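Local coordinates for E3 SUMO-protein ligase SIZ1 (Saccharomyces cerevisiae, PDB 3I2D) that acts as an E3 ligase of the PIAS family that mediates attachment of the ubiquitin-like modifier SUMO (Smt3) to septins and PCNA, at residues L227-K230 against K231-E235; E307-D310 against D311-N315; Q314-Q317 against K318-Q322. All blocks are in the same frame, centred on the assembly; numbering follows the deposited sequence.

Contact 1 of 3, residues L227-K230 against K231-E235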
loop_
_atom_site.group_PDB
_atom_site.type_symbol
_atom_site.label_atom_id
_atom_site.label_comp_id
_atom_site.label_asym_id
_atom_site.label_seq_id
_atom_site.Cartn_x
_atom_site.Cartn_y
_atom_site.Cartn_z
ATOM N N LEU A 227 13.589 -15.659 -24.851
ATOM C CA LEU A 227 13.563 -17.063 -24.484
ATOM C C LEU A 227 12.133 -17.481 -24.193
ATOM O O LEU A 227 11.712 -18.569 -24.596
ATOM C CB LEU A 227 14.425 -17.303 -23.256
ATOM C CG LEU A 227 15.917 -17.386 -23.522
ATOM C CD1 LEU A 227 16.615 -17.799 -22.244
ATOM C CD2 LEU A 227 16.180 -18.396 -24.628
ATOM N N TYR A 228 11.389 -16.625 -23.493
ATOM C CA TYR A 228 9.988 -16.919 -23.195
ATOM C C TYR A 228 9.201 -16.934 -24.508
ATOM O O TYR A 228 8.442 -17.867 -24.781
ATOM C CB TYR A 228 9.387 -15.859 -22.266
ATOM C CG TYR A 228 7.990 -16.206 -21.809
ATOM C CD1 TYR A 228 7.784 -16.983 -20.667
ATOM C CD2 TYR A 228 6.878 -15.828 -22.559
ATOM C CE1 TYR A 228 6.509 -17.379 -20.287
ATOM C CE2 TYR A 228 5.597 -16.221 -22.192
ATOM C CZ TYR A 228 5.419 -16.998 -21.056
ATOM O OH TYR A 228 4.153 -17.405 -20.697
ATOM N N LEU A 229 9.392 -15.897 -25.320
ATOM C CA LEU A 229 8.700 -15.785 -26.598
ATOM C C LEU A 229 8.889 -17.035 -27.462
ATOM O O LEU A 229 8.026 -17.376 -28.270
ATOM C CB LEU A 229 9.195 -14.550 -27.352
ATOM C CG LEU A 229 8.598 -14.372 -28.747
ATOM C CD1 LEU A 229 7.126 -14.037 -28.650
ATOM C CD2 LEU A 229 9.324 -13.275 -29.459
ATOM N N LYS A 230 10.025 -17.707 -27.301
ATOM C CA LYS A 230 10.303 -18.924 -28.060
ATOM C C LYS A 230 9.644 -20.125 -27.381
ATOM O O LYS A 230 9.074 -20.985 -28.056
ATOM C CB LYS A 230 11.811 -19.144 -28.191
ATOM C CG LYS A 230 12.480 -18.207 -29.191
ATOM C CD LYS A 230 14.001 -18.289 -29.094
ATOM C CE LYS A 230 14.691 -17.452 -30.170
ATOM N NZ LYS A 230 14.478 -18.031 -31.527
ATOM N N LYS A 231 9.719 -20.184 -26.052
ATOM C CA LYS A 231 9.089 -21.270 -25.301
ATOM C C LYS A 231 7.597 -21.215 -25.610
ATOM O O LYS A 231 6.943 -22.237 -25.791
ATOM C CB LYS A 231 9.312 -21.090 -23.794
ATOM C CG LYS A 231 8.584 -22.102 -22.909
ATOM C CD LYS A 231 8.892 -21.879 -21.424
ATOM C CE LYS A 231 10.396 -22.043 -21.127
ATOM N NZ LYS A 231 10.782 -21.779 -19.698
ATOM N N THR A 232 7.065 -20.003 -25.674
ATOM C CA THR A 232 5.661 -19.807 -25.981
ATOM C C THR A 232 5.342 -20.332 -27.383
ATOM O O THR A 232 4.633 -21.331 -27.532
ATOM C CB THR A 232 5.303 -18.306 -25.887
ATOM O OG1 THR A 232 5.355 -17.898 -24.517
ATOM C CG2 THR A 232 3.915 -18.030 -26.439
ATOM N N LEU A 233 5.884 -19.668 -28.401
ATOM C CA LEU A 233 5.647 -20.038 -29.794
ATOM C C LEU A 233 5.848 -21.506 -30.147
ATOM O O LEU A 233 5.479 -21.925 -31.247
ATOM C CB LEU A 233 6.503 -19.179 -30.730
ATOM C CG LEU A 233 6.050 -17.729 -30.903
ATOM C CD1 LEU A 233 6.943 -17.030 -31.910
ATOM C CD2 LEU A 233 4.600 -17.697 -31.366
ATOM N N ARG A 234 6.431 -22.287 -29.240
ATOM C CA ARG A 234 6.637 -23.705 -29.521
ATOM C C ARG A 234 5.329 -24.498 -29.435
ATOM O O ARG A 234 4.945 -25.168 -30.400
ATOM C CB ARG A 234 7.684 -24.308 -28.580
ATOM C CG ARG A 234 9.119 -24.012 -28.998
ATOM C CD ARG A 234 10.080 -25.070 -28.464
ATOM N NE ARG A 234 10.109 -25.123 -27.004
ATOM C CZ ARG A 234 10.861 -24.340 -26.237
ATOM N NH1 ARG A 234 11.665 -23.435 -26.786
ATOM N NH2 ARG A 234 10.808 -24.460 -24.917
ATOM N N GLU A 235 4.644 -24.422 -28.294
ATOM C CA GLU A 235 3.373 -25.131 -28.141
ATOM C C GLU A 235 2.348 -24.574 -29.121
ATOM O O GLU A 235 1.747 -23.524 -28.872
ATOM C CB GLU A 235 2.833 -24.999 -26.713
ATOM C CG GLU A 235 3.543 -25.876 -25.699
ATOM C CD GLU A 235 4.865 -25.295 -25.241
ATOM O OE1 GLU A 235 4.851 -24.427 -24.340
ATOM O OE2 GLU A 235 5.914 -25.703 -25.786
#

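Contact 2 of 3, residues E307-D310 against D311-N315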
loop_
_atom_site.group_PDB
_atom_site.type_symbol
_atom_site.label_atom_id
_atom_site.label_comp_id
_atom_site.label_asym_id
_atom_site.label_seq_id
_atom_site.Cartn_x
_atom_site.Cartn_y
_atom_site.Cartn_z
ATOM N N GLU A 307 12.370 -4.410 -20.616
ATOM C CA GLU A 307 13.200 -3.772 -21.614
ATOM C C GLU A 307 12.712 -4.081 -23.023
ATOM O O GLU A 307 12.727 -3.208 -23.904
ATOM C CB GLU A 307 14.644 -4.227 -21.455
ATOM C CG GLU A 307 15.619 -3.380 -22.241
ATOM C CD GLU A 307 17.046 -3.842 -22.076
ATOM O OE1 GLU A 307 17.381 -4.919 -22.621
ATOM O OE2 GLU A 307 17.822 -3.129 -21.396
ATOM N N PHE A 308 12.271 -5.318 -23.240
ATOM C CA PHE A 308 11.789 -5.689 -24.556
ATOM C C PHE A 308 10.655 -4.772 -24.983
ATOM O O PHE A 308 10.745 -4.115 -26.024
ATOM C CB PHE A 308 11.277 -7.131 -24.596
ATOM C CG PHE A 308 10.885 -7.571 -25.979
ATOM C CD1 PHE A 308 11.859 -7.824 -26.944
ATOM C CD2 PHE A 308 9.551 -7.653 -26.348
ATOM C CE1 PHE A 308 11.510 -8.146 -28.255
ATOM C CE2 PHE A 308 9.190 -7.976 -27.663
ATOM C CZ PHE A 308 10.174 -8.222 -28.616
ATOM N N VAL A 309 9.593 -4.737 -24.172
ATOM C CA VAL A 309 8.413 -3.925 -24.452
ATOM C C VAL A 309 8.721 -2.429 -24.442
ATOM O O VAL A 309 8.159 -1.667 -25.232
ATOM C CB VAL A 309 7.272 -4.225 -23.445
ATOM C CG1 VAL A 309 6.060 -3.372 -23.770
ATOM C CG2 VAL A 309 6.886 -5.682 -23.515
ATOM N N ASP A 310 9.611 -2.009 -23.548
ATOM C CA ASP A 310 9.991 -0.607 -23.473
ATOM C C ASP A 310 10.603 -0.208 -24.815
ATOM O O ASP A 310 10.291 0.854 -25.353
ATOM C CB ASP A 310 11.012 -0.392 -22.362
ATOM C CG ASP A 310 11.050 1.044 -21.877
ATOM O OD1 ASP A 310 11.939 1.377 -21.061
ATOM O OD2 ASP A 310 10.180 1.837 -22.298
ATOM N N ASP A 311 11.468 -1.065 -25.357
ATOM C CA ASP A 311 12.111 -0.800 -26.645
ATOM C C ASP A 311 11.081 -0.560 -27.749
ATOM O O ASP A 311 11.106 0.472 -28.418
ATOM C CB ASP A 311 13.018 -1.969 -27.043
ATOM C CG ASP A 311 14.397 -1.892 -26.400
ATOM O OD1 ASP A 311 14.594 -1.008 -25.528
ATOM O OD2 ASP A 311 15.274 -2.718 -26.772
ATOM N N ILE A 312 10.175 -1.513 -27.942
ATOM C CA ILE A 312 9.155 -1.365 -28.974
ATOM C C ILE A 312 8.373 -0.068 -28.754
ATOM O O ILE A 312 8.115 0.686 -29.685
ATOM C CB ILE A 312 8.159 -2.556 -28.955
ATOM C CG1 ILE A 312 8.923 -3.873 -29.109
ATOM C CG2 ILE A 312 7.124 -2.404 -30.074
ATOM C CD1 ILE A 312 8.034 -5.088 -29.126
ATOM N N LEU A 313 8.016 0.190 -27.503
ATOM C CA LEU A 313 7.235 1.367 -27.138
ATOM C C LEU A 313 7.939 2.681 -27.450
ATOM O O LEU A 313 7.316 3.645 -27.897
ATOM C CB LEU A 313 6.899 1.291 -25.648
ATOM C CG LEU A 313 5.457 1.496 -25.193
ATOM C CD1 LEU A 313 4.454 0.779 -26.089
ATOM C CD2 LEU A 313 5.363 0.993 -23.769
ATOM N N GLN A 314 9.244 2.707 -27.212
ATOM C CA GLN A 314 10.049 3.898 -27.446
ATOM C C GLN A 314 10.512 3.969 -28.894
ATOM O O GLN A 314 11.347 4.802 -29.235
ATOM C CB GLN A 314 11.271 3.888 -26.520
ATOM C CG GLN A 314 11.575 5.226 -25.877
ATOM C CD GLN A 314 10.455 5.698 -24.960
ATOM O OE1 GLN A 314 9.313 5.872 -25.392
ATOM N NE2 GLN A 314 10.781 5.910 -23.688
ATOM N N ASN A 315 9.976 3.095 -29.741
ATOM C CA ASN A 315 10.352 3.058 -31.149
ATOM C C ASN A 315 9.189 2.661 -32.037
ATOM O O ASN A 315 9.368 1.937 -33.018
ATOM C CB ASN A 315 11.490 2.068 -31.355
ATOM C CG ASN A 315 12.811 2.608 -30.891
ATOM O OD1 ASN A 315 13.610 3.068 -31.698
ATOM N ND2 ASN A 315 13.048 2.574 -29.583
#

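Contact 3 of 3, residues Q314-Q317 against K318-Q322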
loop_
_atom_site.group_PDB
_atom_site.type_symbol
_atom_site.label_atom_id
_atom_site.label_comp_id
_atom_site.label_asym_id
_atom_site.label_seq_id
_atom_site.Cartn_x
_atom_site.Cartn_y
_atom_site.Cartn_z
ATOM N N GLN A 314 9.244 2.707 -27.212
ATOM C CA GLN A 314 10.049 3.898 -27.446
ATOM C C GLN A 314 10.512 3.969 -28.894
ATOM O O GLN A 314 11.347 4.802 -29.235
ATOM C CB GLN A 314 11.271 3.888 -26.520
ATOM C CG GLN A 314 11.575 5.226 -25.877
ATOM C CD GLN A 314 10.455 5.698 -24.960
ATOM O OE1 GLN A 314 9.313 5.872 -25.392
ATOM N NE2 GLN A 314 10.781 5.910 -23.688
ATOM N N ASN A 315 9.976 3.095 -29.741
ATOM C CA ASN A 315 10.352 3.058 -31.149
ATOM C C ASN A 315 9.189 2.661 -32.037
ATOM O O ASN A 315 9.368 1.937 -33.018
ATOM C CB ASN A 315 11.490 2.068 -31.355
ATOM C CG ASN A 315 12.811 2.608 -30.891
ATOM O OD1 ASN A 315 13.610 3.068 -31.698
ATOM N ND2 ASN A 315 13.048 2.574 -29.583
ATOM N N CYS A 316 8.000 3.146 -31.696
ATOM C CA CYS A 316 6.804 2.824 -32.453
ATOM C C CYS A 316 5.951 4.070 -32.646
ATOM O O CYS A 316 6.038 5.012 -31.859
ATOM C CB CYS A 316 6.014 1.757 -31.706
ATOM S SG CYS A 316 4.619 1.118 -32.600
ATOM N N GLN A 317 5.130 4.077 -33.691
ATOM C CA GLN A 317 4.278 5.226 -33.967
ATOM C C GLN A 317 3.262 5.442 -32.858
ATOM O O GLN A 317 2.550 4.517 -32.461
ATOM C CB GLN A 317 3.564 5.054 -35.306
ATOM C CG GLN A 317 4.510 4.950 -36.483
ATOM C CD GLN A 317 3.816 5.167 -37.810
ATOM O OE1 GLN A 317 3.237 6.231 -38.054
ATOM N NE2 GLN A 317 3.870 4.161 -38.681
ATOM N N LYS A 318 3.212 6.681 -32.373
ATOM C CA LYS A 318 2.329 7.109 -31.291
ATOM C C LYS A 318 0.884 6.599 -31.379
ATOM O O LYS A 318 0.133 6.680 -30.400
ATOM C CB LYS A 318 2.336 8.642 -31.225
ATOM C CG LYS A 318 1.544 9.253 -30.078
ATOM C CD LYS A 318 1.558 10.787 -30.143
ATOM C CE LYS A 318 2.980 11.357 -30.053
ATOM N NZ LYS A 318 2.999 12.849 -29.968
ATOM N N ASN A 319 0.504 6.063 -32.536
ATOM C CA ASN A 319 -0.858 5.569 -32.738
ATOM C C ASN A 319 -0.982 4.059 -32.975
ATOM O O ASN A 319 -2.075 3.554 -33.218
ATOM C CB ASN A 319 -1.490 6.315 -33.907
ATOM C CG ASN A 319 -0.678 6.174 -35.169
ATOM O OD1 ASN A 319 0.538 6.402 -35.166
ATOM N ND2 ASN A 319 -1.339 5.794 -36.260
ATOM N N VAL A 320 0.132 3.339 -32.919
ATOM C CA VAL A 320 0.094 1.893 -33.113
ATOM C C VAL A 320 -0.414 1.304 -31.802
ATOM O O VAL A 320 -0.002 1.746 -30.730
ATOM C CB VAL A 320 1.497 1.330 -33.396
ATOM C CG1 VAL A 320 1.395 -0.107 -33.857
ATOM C CG2 VAL A 320 2.200 2.185 -34.429
ATOM N N GLU A 321 -1.305 0.321 -31.870
ATOM C CA GLU A 321 -1.833 -0.260 -30.642
ATOM C C GLU A 321 -1.461 -1.712 -30.445
ATOM O O GLU A 321 -1.661 -2.272 -29.370
ATOM C CB GLU A 321 -3.355 -0.096 -30.581
ATOM C CG GLU A 321 -3.805 1.350 -30.355
ATOM C CD GLU A 321 -5.314 1.483 -30.203
ATOM O OE1 GLU A 321 -5.792 2.615 -29.950
ATOM O OE2 GLU A 321 -6.017 0.455 -30.335
ATOM N N GLN A 322 -0.926 -2.329 -31.488
ATOM C CA GLN A 322 -0.497 -3.713 -31.391
ATOM C C GLN A 322 0.753 -3.927 -32.201
ATOM O O GLN A 322 1.073 -3.144 -33.094
ATOM C CB GLN A 322 -1.570 -4.663 -31.894
ATOM C CG GLN A 322 -2.795 -4.708 -31.032
ATOM C CD GLN A 322 -3.828 -5.644 -31.595
ATOM O OE1 GLN A 322 -4.278 -5.480 -32.735
ATOM N NE2 GLN A 322 -4.212 -6.644 -30.804
#

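Contact 1 of 3, residues L227-K230 against K231-E235
Tyr228 O takes the main-chain N-H of Thr232, one helical turn on, and the two side chains lie on the same flank of helix 222-234. This bond from Thr232 N to Tyr228 O is 2.7 Å long and nearly along the C=O axis, and Lys231 N reaches Leu227 O at 2.9 Å. Leu233 N bonds to Leu229 O at 3.1 Å from 43° out of the carbonyl plane. At the last step the bond from Arg234 N to Lys230 O is weak, 3.2 Å with an N-H...O angle of 121°. Among the side chains, the hydroxyl OG1 of Thr232 lies 3.1 Å from Tyr228 O and would make a second bond to it, though its modelled place against the Tyr228 ring is doubtful. The ring itself runs along the next turn because CG is anti to the backbone N (chi1 -174°); it also touches Leu271, and its side chain is about 5 Å from that of His270, a ligand of the zinc ion. With the ring cut back to an alanine, Leu271 would probably lose its aromatic neighbour and a gap would be likely to open beside the loop of His270. Apolar contact is slighter: Leu229 CD1 and Leu233 CD1 are 4.4 Å apart. Of the charged chains, Arg234 folds back, placing one guanidinium face over Lys231 CA, 3.4 Å above the plane and toward its rim; Lys230 NZ makes a weak hydrogen bond to Ser327 O. The chemistry is thus mainly that of a helix backbone, with Tyr228 and Leu229 joining it to Leu271, next to the zinc ligand His270, and Leu233 to Thr244 and Ser327, and basic chains on its solvent-exposed side.

Contact 2 of 3, residues E307-D310 against D311-N315
The Phe308 ring meets the end of Ile312, whose CD1 comes in obliquely at one corner, 3.4 Å from CE2 and 3.8 Å from CZ. With CG anti to the backbone N (chi1 -175°), the ring lies along the following helical turn, among Leu325 of strand 322-326 and Lys222 and Thr225 of helix 222-234. The carboxylates of Glu307 and Asp311 are the other flat groups, side by side and pointing the same way, their planes 10° apart. Glu307 OE1 and Asp311 OD2 stay 5.1 Å from each other; Lys222, which touches Glu307 and makes a long, weak ion pair with Asp311 OD2, probably eases the like charges. All of this sits on helix 307-313, a short helix of the SP-RING domain, whose start carries a hydrogen bond between Val309 N and Ser306 OG. Its main-chain bonds run from Asp311 N to Glu307 O, Ile312 N to Phe308 O and Leu313 N to Val309 O. The last joins Gln314 N to Asp310 O at 2.8 Å. On another flank Val309 CG1 and Leu313 CD2 approach to 4.4 Å, and both residues pack on Pro262 of strand 262-265. Where the helix gives out at Gln314, the Asn315 amide turns back: ND2 donates to Asp311 O at 3.1 Å, tilted 19° from the carbonyl plane, while Asn315 N bonds to Ile312 O.

Contact 3 of 3, residues Q314-Q317 against K318-Q322
Gln317 and Val320 close a tight reversal of the chain. Val320 N donates to Gln317 O at 2.7 Å with an almost straight N-H...O angle of 178°, although the nitrogen stands well above the carbonyl plane. The same two residues meet through side chains that cross each other: Gln317 CB lies 3.3 Å from Val320 CG2. This methyl is the branch beside the backbone N of Val320, while CG1 is anti to it (chi1 -169°), which turns CG2 back over the first residue of the reversal. Val320 also receives Cys316, whose SG comes up against CB and CG2 of the valine, and both residues rest on Ala333 of strand 331-333. Gln317 has a polar neighbour as well. Its side chain runs alongside that of Asn319, pointing the same way, with Asn319 OD1 3.3 Å from Gln317 CB; the two amide planes are 73° apart, so the groups sit next to each other without stacking. From outside the turn, Arg258 gives weak hydrogen bonds to Cys316 O through NH2 and to Gln317 O through NH1, adding a second donor to the oxygen that already holds Val320 N. Lys318 and Asn319 occupy the two corner positions on the exposed outer side. The arrangement is a type I beta turn, Gln317 to Val320, in the link between helix 307-313 and strand 322-326 of the SP-RING domain.

How the contacts relate
All three contacts are local; contact 1 comes first, and contacts 2 and 3 overlap end to end at Gln314 and Asn315, so none nests in or crosses another. Contact 1 closes the last turns of helix 222-234, beside the zinc-bound loop. Contact 2 spans helix 307-313, and contact 3 begins where it ends, turning the chain into strand 322-326. The centres of contacts 2 and 3 are about 9 Å apart; those of contacts 1 and 2 are about 19 Å apart, their nearest atoms about 5 Å. Phe308 joins the two helices by touching Lys222 and Thr225, while Leu325 and Ser327 bring strand 322-326 and the residues after it to contacts 2 and 1 respectively.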